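Local coordinates for protein metallocarboxypeptidase (Trypanosoma cruzi, PDB 3DWC) that probably removes single amino acids from the C-terminal end of peptides, with broad specificity but not proline, as a metal-dependent carboxypeptidase of the M32 family, at residues C119-F125 and D402-Q408; A112-W116 and L407-S413; W28-M33 and D233-F239. All blocks are in the same frame, centred on the assembly; numbering follows the deposited sequence.

Interaction 1 (C119-F125 and D402-Q408); sequences CREKNDF and DKEGCLQ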
loop_
_atom_site.group_PDB
_atom_site.type_symbol
_atom_site.label_atom_id
_atom_site.label_comp_id
_atom_site.label_asym_id
_atom_site.label_seq_id
_atom_site.Cartn_x
_atom_site.Cartn_y
_atom_site.Cartn_z
ATOM N N CYS B 119 -25.621 18.269 -6.520
ATOM C CA CYS B 119 -27.070 18.428 -6.298
ATOM C C CYS B 119 -27.431 18.233 -4.827
ATOM O O CYS B 119 -28.207 19.009 -4.246
ATOM C CB CYS B 119 -27.856 17.410 -7.121
ATOM S SG CYS B 119 -27.963 17.749 -8.875
ATOM N N ARG B 120 -26.882 17.169 -4.236
ATOM C CA ARG B 120 -27.019 16.939 -2.803
ATOM C C ARG B 120 -26.635 18.183 -2.019
ATOM O O ARG B 120 -27.408 18.657 -1.191
ATOM C CB ARG B 120 -26.130 15.777 -2.365
ATOM C CG ARG B 120 -26.192 15.442 -0.880
ATOM C CD ARG B 120 -24.800 15.347 -0.283
ATOM N NE ARG B 120 -24.610 14.099 0.443
ATOM C CZ ARG B 120 -23.432 13.619 0.846
ATOM N NH1 ARG B 120 -22.296 14.274 0.614
ATOM N NH2 ARG B 120 -23.393 12.455 1.485
ATOM N N GLU B 121 -25.438 18.701 -2.288
ATOM C CA GLU B 121 -24.925 19.869 -1.572
ATOM C C GLU B 121 -25.795 21.111 -1.778
ATOM O O GLU B 121 -25.839 22.001 -0.918
ATOM C CB GLU B 121 -23.485 20.171 -1.998
ATOM C CG GLU B 121 -22.762 21.140 -1.053
ATOM C CD GLU B 121 -21.247 20.977 -1.059
ATOM O OE1 GLU B 121 -20.713 20.227 -1.908
ATOM O OE2 GLU B 121 -20.591 21.602 -0.201
ATOM N N LYS B 122 -26.496 21.158 -2.908
ATOM C CA LYS B 122 -27.348 22.299 -3.256
ATOM C C LYS B 122 -28.856 22.102 -2.995
ATOM O O LYS B 122 -29.625 23.038 -3.160
ATOM C CB LYS B 122 -27.109 22.662 -4.721
ATOM C CG LYS B 122 -25.761 23.355 -4.950
ATOM C CD LYS B 122 -25.463 23.514 -6.431
ATOM C CE LYS B 122 -24.420 24.605 -6.694
ATOM N NZ LYS B 122 -24.852 25.952 -6.207
ATOM N N ASN B 123 -29.266 20.899 -2.572
ATOM C CA ASN B 123 -30.685 20.575 -2.329
ATOM C C ASN B 123 -31.530 20.514 -3.619
ATOM O O ASN B 123 -32.711 20.873 -3.622
ATOM C CB ASN B 123 -31.302 21.558 -1.315
ATOM C CG ASN B 123 -32.569 21.008 -0.627
ATOM O OD1 ASN B 123 -32.962 19.849 -0.808
ATOM N ND2 ASN B 123 -33.216 21.861 0.152
ATOM N N ASP B 124 -30.928 20.014 -4.696
ATOM C CA ASP B 124 -31.493 20.128 -6.044
ATOM C C ASP B 124 -31.834 18.768 -6.649
ATOM O O ASP B 124 -31.037 18.169 -7.377
ATOM C CB ASP B 124 -30.504 20.851 -6.952
ATOM C CG ASP B 124 -31.122 21.264 -8.296
ATOM O OD1 ASP B 124 -32.354 21.483 -8.359
ATOM O OD2 ASP B 124 -30.364 21.375 -9.283
ATOM N N PHE B 125 -33.028 18.280 -6.346
ATOM C CA PHE B 125 -33.430 16.950 -6.796
ATOM C C PHE B 125 -33.716 16.966 -8.291
ATOM O O PHE B 125 -33.415 16.005 -9.007
ATOM C CB PHE B 125 -34.672 16.475 -6.058
ATOM C CG PHE B 125 -35.170 15.154 -6.547
ATOM C CD1 PHE B 125 -34.565 13.981 -6.124
ATOM C CD2 PHE B 125 -36.224 15.081 -7.450
ATOM C CE1 PHE B 125 -35.010 12.761 -6.587
ATOM C CE2 PHE B 125 -36.675 13.860 -7.916
ATOM C CZ PHE B 125 -36.077 12.704 -7.486
ATOM N N ASP B 402 -34.497 17.733 0.142
ATOM C CA ASP B 402 -34.007 16.524 -0.506
ATOM C C ASP B 402 -32.565 16.222 -0.123
ATOM O O ASP B 402 -32.174 15.052 -0.026
ATOM C CB ASP B 402 -34.196 16.660 -2.006
ATOM C CG ASP B 402 -35.641 16.881 -2.361
ATOM O OD1 ASP B 402 -36.483 16.031 -1.972
ATOM O OD2 ASP B 402 -35.944 17.918 -2.989
ATOM N N LYS B 403 -31.794 17.275 0.138
ATOM C CA LYS B 403 -30.430 17.165 0.693
ATOM C C LYS B 403 -30.291 16.163 1.867
ATOM O O LYS B 403 -29.422 15.258 1.866
ATOM C CB LYS B 403 -29.996 18.568 1.150
ATOM C CG LYS B 403 -28.641 18.629 1.876
ATOM C CD LYS B 403 -28.029 20.029 1.741
ATOM C CE LYS B 403 -26.617 20.103 2.235
ATOM N NZ LYS B 403 -26.050 21.432 1.965
ATOM N N GLU B 404 -31.145 16.348 2.873
ATOM C CA GLU B 404 -31.208 15.460 4.040
ATOM C C GLU B 404 -32.348 14.453 3.902
ATOM O O GLU B 404 -32.614 13.687 4.823
ATOM C CB GLU B 404 -31.390 16.288 5.319
ATOM C CG GLU B 404 -30.408 17.461 5.451
ATOM C CD GLU B 404 -30.469 18.115 6.823
ATOM O OE1 GLU B 404 -31.433 18.830 7.095
ATOM O OE2 GLU B 404 -29.561 17.883 7.649
ATOM N N GLY B 405 -33.020 14.471 2.759
ATOM C CA GLY B 405 -34.039 13.496 2.390
ATOM C C GLY B 405 -33.454 12.497 1.412
ATOM O O GLY B 405 -32.437 11.875 1.704
ATOM N N CYS B 406 -34.069 12.364 0.235
ATOM C CA CYS B 406 -33.699 11.309 -0.730
ATOM C C CYS B 406 -32.297 11.401 -1.328
ATOM O O CYS B 406 -31.760 10.381 -1.760
ATOM C CB CYS B 406 -34.760 11.160 -1.847
ATOM S SG CYS B 406 -35.055 12.596 -2.908
ATOM N N LEU B 407 -31.679 12.581 -1.312
ATOM C CA LEU B 407 -30.312 12.748 -1.856
ATOM C C LEU B 407 -29.161 12.447 -0.877
ATOM O O LEU B 407 -27.995 12.563 -1.261
ATOM C CB LEU B 407 -30.108 14.174 -2.390
ATOM C CG LEU B 407 -31.003 14.697 -3.518
ATOM C CD1 LEU B 407 -30.589 16.126 -3.854
ATOM C CD2 LEU B 407 -30.954 13.797 -4.768
ATOM N N GLN B 408 -29.464 12.088 0.368
ATOM C CA GLN B 408 -28.431 11.983 1.383
ATOM C C GLN B 408 -27.425 10.853 1.181
ATOM O O GLN B 408 -26.290 10.989 1.603
ATOM C CB GLN B 408 -29.057 11.846 2.774
ATOM C CG GLN B 408 -29.726 10.514 3.034
ATOM C CD GLN B 408 -30.195 10.365 4.451
ATOM O OE1 GLN B 408 -29.598 9.627 5.268
ATOM N NE2 GLN B 408 -31.257 11.054 4.769
#

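Interaction 2 (A112-W116 and L407-S413); sequences AHQVW and LQDVHWS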
loop_
_atom_site.group_PDB
_atom_site.type_symbol
_atom_site.label_atom_id
_atom_site.label_comp_id
_atom_site.label_asym_id
_atom_site.label_seq_id
_atom_site.Cartn_x
_atom_site.Cartn_y
_atom_site.Cartn_z
ATOM N N ALA B 112 -22.898 9.887 -12.811
ATOM C CA ALA B 112 -23.935 10.027 -11.796
ATOM C C ALA B 112 -23.359 10.551 -10.489
ATOM O O ALA B 112 -24.007 11.340 -9.798
ATOM C CB ALA B 112 -24.657 8.697 -11.577
ATOM N N HIS B 113 -22.131 10.142 -10.176
ATOM C CA HIS B 113 -21.491 10.548 -8.935
ATOM C C HIS B 113 -21.319 12.058 -8.801
ATOM O O HIS B 113 -21.774 12.636 -7.816
ATOM C CB HIS B 113 -20.142 9.859 -8.753
ATOM C CG HIS B 113 -19.455 10.241 -7.478
ATOM N ND1 HIS B 113 -19.809 9.710 -6.255
ATOM C CD2 HIS B 113 -18.467 11.130 -7.230
ATOM C CE1 HIS B 113 -19.045 10.235 -5.311
ATOM N NE2 HIS B 113 -18.228 11.104 -5.876
ATOM N N GLN B 114 -20.672 12.693 -9.782
ATOM C CA GLN B 114 -20.418 14.146 -9.732
ATOM C C GLN B 114 -21.719 14.939 -9.694
ATOM O O GLN B 114 -21.832 15.927 -8.964
ATOM C CB GLN B 114 -19.627 14.617 -10.950
ATOM C CG GLN B 114 -18.269 13.996 -11.154
ATOM C CD GLN B 114 -17.877 14.024 -12.622
ATOM O OE1 GLN B 114 -17.095 14.876 -13.058
ATOM N NE2 GLN B 114 -18.457 13.109 -13.403
ATOM N N VAL B 115 -22.691 14.496 -10.490
ATOM C CA VAL B 115 -24.025 15.098 -10.517
ATOM C C VAL B 115 -24.729 15.001 -9.156
ATOM O O VAL B 115 -25.271 15.993 -8.680
ATOM C CB VAL B 115 -24.926 14.465 -11.605
ATOM C CG1 VAL B 115 -26.172 15.322 -11.822
ATOM C CG2 VAL B 115 -24.168 14.316 -12.911
ATOM N N TRP B 116 -24.711 13.811 -8.540
ATOM C CA TRP B 116 -25.273 13.612 -7.186
ATOM C C TRP B 116 -24.607 14.507 -6.152
ATOM O O TRP B 116 -25.260 15.280 -5.454
ATOM C CB TRP B 116 -25.110 12.140 -6.741
ATOM C CG TRP B 116 -25.392 11.915 -5.266
ATOM C CD1 TRP B 116 -26.615 11.779 -4.681
ATOM C CD2 TRP B 116 -24.430 11.810 -4.205
ATOM N NE1 TRP B 116 -26.479 11.607 -3.329
ATOM C CE2 TRP B 116 -25.149 11.627 -3.008
ATOM C CE3 TRP B 116 -23.034 11.853 -4.152
ATOM C CZ2 TRP B 116 -24.523 11.473 -1.777
ATOM C CZ3 TRP B 116 -22.409 11.727 -2.917
ATOM C CH2 TRP B 116 -23.157 11.531 -1.748
ATOM N N LEU B 407 -31.679 12.581 -1.312
ATOM C CA LEU B 407 -30.312 12.748 -1.856
ATOM C C LEU B 407 -29.161 12.447 -0.877
ATOM O O LEU B 407 -27.995 12.563 -1.261
ATOM C CB LEU B 407 -30.108 14.174 -2.390
ATOM C CG LEU B 407 -31.003 14.697 -3.518
ATOM C CD1 LEU B 407 -30.589 16.126 -3.854
ATOM C CD2 LEU B 407 -30.954 13.797 -4.768
ATOM N N GLN B 408 -29.464 12.088 0.368
ATOM C CA GLN B 408 -28.431 11.983 1.383
ATOM C C GLN B 408 -27.425 10.853 1.181
ATOM O O GLN B 408 -26.290 10.989 1.603
ATOM C CB GLN B 408 -29.057 11.846 2.774
ATOM C CG GLN B 408 -29.726 10.514 3.034
ATOM C CD GLN B 408 -30.195 10.365 4.451
ATOM O OE1 GLN B 408 -29.598 9.627 5.268
ATOM N NE2 GLN B 408 -31.257 11.054 4.769
ATOM N N ASP B 409 -27.821 9.738 0.561
ATOM C CA ASP B 409 -26.895 8.594 0.432
ATOM C C ASP B 409 -26.279 8.486 -0.982
ATOM O O ASP B 409 -26.980 8.629 -1.990
ATOM C CB ASP B 409 -27.581 7.266 0.812
ATOM C CG ASP B 409 -27.769 7.099 2.323
ATOM O OD1 ASP B 409 -28.786 6.500 2.726
ATOM O OD2 ASP B 409 -26.903 7.541 3.123
ATOM N N VAL B 410 -24.981 8.187 -1.013
ATOM C CA VAL B 410 -24.212 7.983 -2.257
ATOM C C VAL B 410 -24.620 6.742 -3.075
ATOM O O VAL B 410 -24.436 6.694 -4.298
ATOM C CB VAL B 410 -22.688 7.841 -1.928
ATOM C CG1 VAL B 410 -22.402 6.520 -1.258
ATOM C CG2 VAL B 410 -21.831 8.044 -3.205
ATOM N N HIS B 411 -25.209 5.770 -2.387
ATOM C CA HIS B 411 -25.417 4.415 -2.894
ATOM C C HIS B 411 -25.948 4.339 -4.321
ATOM O O HIS B 411 -25.398 3.609 -5.142
ATOM C CB HIS B 411 -26.336 3.649 -1.922
ATOM C CG HIS B 411 -25.693 3.389 -0.590
ATOM N ND1 HIS B 411 -25.319 4.405 0.266
ATOM C CD2 HIS B 411 -25.313 2.234 0.012
ATOM C CE1 HIS B 411 -24.739 3.890 1.336
ATOM N NE2 HIS B 411 -24.726 2.574 1.210
ATOM N N TRP B 412 -27.005 5.073 -4.626
ATOM C CA TRP B 412 -27.602 4.954 -5.946
ATOM C C TRP B 412 -26.705 5.549 -7.058
ATOM O O TRP B 412 -26.704 5.052 -8.190
ATOM C CB TRP B 412 -28.990 5.585 -5.967
ATOM C CG TRP B 412 -29.984 4.912 -5.075
ATOM C CD1 TRP B 412 -29.841 3.703 -4.415
ATOM C CD2 TRP B 412 -31.301 5.381 -4.769
ATOM N NE1 TRP B 412 -30.988 3.420 -3.707
ATOM C CE2 TRP B 412 -31.896 4.430 -3.904
ATOM C CE3 TRP B 412 -32.030 6.529 -5.118
ATOM C CZ2 TRP B 412 -33.195 4.587 -3.394
ATOM C CZ3 TRP B 412 -33.329 6.683 -4.609
ATOM C CH2 TRP B 412 -33.895 5.712 -3.760
ATOM N N SER B 413 -25.951 6.597 -6.725
ATOM C CA SER B 413 -24.925 7.145 -7.628
ATOM C C SER B 413 -23.919 6.099 -8.053
ATOM O O SER B 413 -23.536 6.035 -9.235
ATOM C CB SER B 413 -24.155 8.262 -6.944
ATOM O OG SER B 413 -25.059 9.264 -6.557
#

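Interaction 3 (W28-M33 and D233-F239); sequences WDSHTM and DVSAHPF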
loop_
_atom_site.group_PDB
_atom_site.type_symbol
_atom_site.label_atom_id
_atom_site.label_comp_id
_atom_site.label_asym_id
_atom_site.label_seq_id
_atom_site.Cartn_x
_atom_site.Cartn_y
_atom_site.Cartn_z
ATOM N N TRP B 28 -6.929 0.086 -0.134
ATOM C CA TRP B 28 -6.622 0.514 1.222
ATOM C C TRP B 28 -5.715 1.750 1.245
ATOM O O TRP B 28 -6.011 2.758 1.925
ATOM C CB TRP B 28 -6.036 -0.672 2.062
ATOM C CG TRP B 28 -5.540 -0.226 3.398
ATOM C CD1 TRP B 28 -6.261 -0.123 4.536
ATOM C CD2 TRP B 28 -4.210 0.237 3.711
ATOM N NE1 TRP B 28 -5.475 0.399 5.554
ATOM C CE2 TRP B 28 -4.215 0.647 5.059
ATOM C CE3 TRP B 28 -3.053 0.442 2.953
ATOM C CZ2 TRP B 28 -3.071 1.155 5.699
ATOM C CZ3 TRP B 28 -1.912 0.985 3.588
ATOM C CH2 TRP B 28 -1.939 1.337 4.949
ATOM N N ASP B 29 -4.651 1.720 0.435
ATOM C CA ASP B 29 -3.648 2.754 0.432
ATOM C C ASP B 29 -4.197 4.040 -0.132
ATOM O O ASP B 29 -3.806 5.144 0.326
ATOM C CB ASP B 29 -2.432 2.229 -0.365
ATOM C CG ASP B 29 -1.317 3.200 -0.441
ATOM O OD1 ASP B 29 -0.376 3.087 0.353
ATOM O OD2 ASP B 29 -1.376 4.125 -1.265
ATOM N N SER B 30 -5.069 3.945 -1.144
ATOM C CA SER B 30 -5.626 5.157 -1.757
ATOM C C SER B 30 -6.407 5.980 -0.720
ATOM O O SER B 30 -6.511 7.173 -0.851
ATOM C CB SER B 30 -6.531 4.844 -2.968
ATOM O OG SER B 30 -7.645 4.109 -2.500
ATOM N N HIS B 31 -6.912 5.323 0.313
ATOM C CA HIS B 31 -7.719 5.974 1.360
ATOM C C HIS B 31 -6.953 6.379 2.605
ATOM O O HIS B 31 -7.516 7.112 3.421
ATOM C CB HIS B 31 -8.866 5.048 1.805
ATOM C CG HIS B 31 -9.873 4.823 0.739
ATOM N ND1 HIS B 31 -9.996 3.625 0.077
ATOM C CD2 HIS B 31 -10.757 5.673 0.153
ATOM C CE1 HIS B 31 -10.930 3.734 -0.855
ATOM N NE2 HIS B 31 -11.387 4.974 -0.849
ATOM N N THR B 32 -5.711 5.914 2.743
ATOM C CA THR B 32 -4.968 6.050 3.992
ATOM C C THR B 32 -3.674 6.788 3.748
ATOM O O THR B 32 -3.463 7.826 4.336
ATOM C CB THR B 32 -4.673 4.701 4.649
ATOM O OG1 THR B 32 -4.031 3.826 3.718
ATOM C CG2 THR B 32 -5.933 4.073 5.104
ATOM N N MET B 33 -2.842 6.296 2.827
ATOM C CA MET B 33 -1.469 6.777 2.699
ATOM C C MET B 33 -1.254 7.636 1.473
ATOM O O MET B 33 -0.323 8.445 1.444
ATOM C CB MET B 33 -0.494 5.589 2.619
ATOM C CG MET B 33 -0.547 4.606 3.785
ATOM S SD MET B 33 -0.214 5.535 5.305
ATOM C CE MET B 33 -1.008 4.554 6.516
ATOM N N ASP B 233 -5.467 2.422 11.337
ATOM C CA ASP B 233 -4.951 3.719 10.807
ATOM C C ASP B 233 -6.108 4.711 10.698
ATOM O O ASP B 233 -7.177 4.432 11.190
ATOM C CB ASP B 233 -4.313 3.500 9.424
ATOM C CG ASP B 233 -3.056 2.683 9.501
ATOM O OD1 ASP B 233 -2.032 3.205 10.008
ATOM O OD2 ASP B 233 -3.092 1.505 9.097
ATOM N N VAL B 234 -5.893 5.845 10.016
ATOM C CA VAL B 234 -6.887 6.928 9.867
ATOM C C VAL B 234 -7.336 7.100 8.382
ATOM O O VAL B 234 -6.523 7.033 7.467
ATOM C CB VAL B 234 -6.305 8.214 10.443
ATOM C CG1 VAL B 234 -7.200 9.425 10.156
ATOM C CG2 VAL B 234 -6.085 8.051 11.954
ATOM N N SER B 235 -8.643 7.187 8.151
ATOM C CA SER B 235 -9.206 7.623 6.867
ATOM C C SER B 235 -10.424 8.516 7.111
ATOM O O SER B 235 -10.893 8.620 8.236
ATOM C CB SER B 235 -9.571 6.471 5.929
ATOM O OG SER B 235 -10.650 5.663 6.414
ATOM N N ALA B 236 -10.862 9.204 6.050
ATOM C CA ALA B 236 -12.046 10.044 6.062
ATOM C C ALA B 236 -13.315 9.222 6.360
ATOM O O ALA B 236 -14.204 9.690 7.057
ATOM C CB ALA B 236 -12.181 10.820 4.705
ATOM N N HIS B 237 -13.406 7.992 5.860
ATOM C CA HIS B 237 -14.541 7.106 6.213
ATOM C C HIS B 237 -14.014 5.813 6.848
ATOM O O HIS B 237 -13.184 5.139 6.251
ATOM C CB HIS B 237 -15.390 6.814 4.960
ATOM C CG HIS B 237 -15.725 8.049 4.154
ATOM N ND1 HIS B 237 -15.135 8.331 2.934
ATOM C CD2 HIS B 237 -16.550 9.097 4.418
ATOM C CE1 HIS B 237 -15.595 9.484 2.474
ATOM N NE2 HIS B 237 -16.456 9.969 3.351
ATOM N N PRO B 238 -14.427 5.488 8.088
ATOM C CA PRO B 238 -13.994 4.204 8.643
ATOM C C PRO B 238 -14.430 3.013 7.804
ATOM O O PRO B 238 -15.555 2.962 7.325
ATOM C CB PRO B 238 -14.675 4.156 10.021
ATOM C CG PRO B 238 -15.729 5.136 9.954
ATOM C CD PRO B 238 -15.205 6.232 9.084
ATOM N N PHE B 239 -13.516 2.089 7.593
ATOM C CA PHE B 239 -13.834 0.866 6.894
ATOM C C PHE B 239 -12.872 -0.198 7.397
ATOM O O PHE B 239 -11.934 0.099 8.114
ATOM C CB PHE B 239 -13.725 1.022 5.365
ATOM C CG PHE B 239 -12.343 1.344 4.881
ATOM C CD1 PHE B 239 -11.520 0.366 4.359
ATOM C CD2 PHE B 239 -11.867 2.647 4.925
ATOM C CE1 PHE B 239 -10.211 0.684 3.904
ATOM C CE2 PHE B 239 -10.569 2.960 4.487
ATOM C CZ PHE B 239 -9.752 1.965 3.989
HETATM O O HOH W 1 -5.472 0.453 8.368
HETATM O O HOH W 2 -9.677 8.894 3.406
#

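Interaction 1 (C119-F125 and D402-Q408)
N123 and K403 bring the two backbones to within 4.6 Å of each other (CA to CA), where the C-terminal end of helix 99-122 meets the irregular loop 402-408. N123 turns its side-chain oxygen to the loop. OD1 accepts a nearly straight bond from K403 N (3.0 Å, 168°), which arrives from above the amide plane, and a weak, bent one from D402 N. N123 CG lies anti to its own backbone nitrogen (chi1 -159°), which carries the amide to the loop. N123 ND2 also donates to G400 O. The helix ends here in a Schellman motif, with N123 at positive phi. K403 answers with an extended chain that runs past R120 O and ends in a bond from NZ to E121 O (2.9 Å), so a last-turn carbonyl gains a lysine donor. R120 reaches the end of 402-408. Its NH2 gives a bond in the guanidinium plane to Q408 O (3.2 Å), and its CG lies against L407 O. On the apolar side of the contact, L407 CD2 meets the edge of the F125 ring at CD1 (3.9 Å). C406 SG approaches the same ring obliquely, 4.4 Å from its centroid, as a sulfur-aromatic contact.

Interaction 2 (A112-W116 and L407-S413)
The indole of W116, on helix 99-122, sits against the loop that leads from helix 382-394 to helix 421-441. This is a buried helix-to-loop contact in a largely helical M32 fold. The CG of W116 is anti to the backbone N (chi1 168°), and the ring system stretches from the helix to the loop backbone. NE1 donates to L407 O at 2.7 Å. The bond is bent, 135° at the hydrogen, and the oxygen lies 28° out of the ring plane. D409 O is also close to NE1, but the angle is too poor for a bond. The six-membered ring packs on V410. V410 CA stands over one face, 3.8 Å from the centroid, in a CH-pi contact. Its side chain crosses the indole at about a right angle. V410 CB rests on W116 CH2 at 3.7 Å, and CG2 reaches W116 CZ3 at the same distance. Q408 O lies at the edge of the indole, in its plane. CG2 of V410 also touches the edge of the H113 ring at ND1 (4.0 Å). One turn before W116, the methyl CB of A112 packs on S413 O (3.7 Å). The nearest CA atoms of the two segments are those of H113 and S413, 5.0 Å apart. The loop has further polar partners. D409 makes salt bridges to R365 and R350. Q408 NE2 donates to L348 O, and its OE1 accepts from R350 N. A helix tryptophan whose indole N-H binds a loop carbonyl, while its face packs on the same loop, here ties that loop to the helical body of the M32 fold.

Interaction 3 (W28-M33 and D233-F239)
The CE1-CZ-CE2 rim of the F239 ring points at W28 and H31, near the end of helix 3-32. F239 CG sits between its backbone N and carbonyl carbon (chi1 63°), a setting that turns the ring to the helix. F239 and W28 cross at about a right angle, with F239 CE1 4.1 Å from W28 CD1. On the H31 side, F239 CE2 meets H31 CB at 3.8 Å. The H31 and F239 rings are inclined at 67° with centroids 5.4 Å apart. D233 OD2 lies in the indole plane at its edge, 3.4 Å from W28 CZ2, with the carboxylate turned 64° to the ring. A water joins them, accepting from W28 NE1 (2.8 Å) and donating to D233 OD2. A second water accepts from A236 N and donates to H31 O. R248 makes a cation-pi contact with W28, and R231 of the second subunit bonds to M33 O. The side chain of F239 is about 5 Å from that of E268, the predicted proton donor/acceptor. No direct hydrogen bond spans the two segments. Apolar ring contacts and bridging waters join them, and a salt bridge to R231 of the same chain probably stabilises the negative charge of D233.

From the N terminus, helix 3-32 comes first, and its end meets the end of strand 230-234 and the residues after it in interaction 3, closing a loop of about 200 residues. Helix 99-122 lies within that loop. It pairs with the loop between helices 382-394 and 421-441, first through 112-116 in interaction 2 and then through 119-125 in interaction 1. Interaction 1 therefore nests within interaction 2. The two share L407 and Q408, and their centres are about 9 Å apart. Both cross interaction 3 along the chain, yet neither touches it. Interaction 3 links the N-terminal helix to the small sheet near the metal site, while the other two tie helix 99-122 to a loop late in the chain.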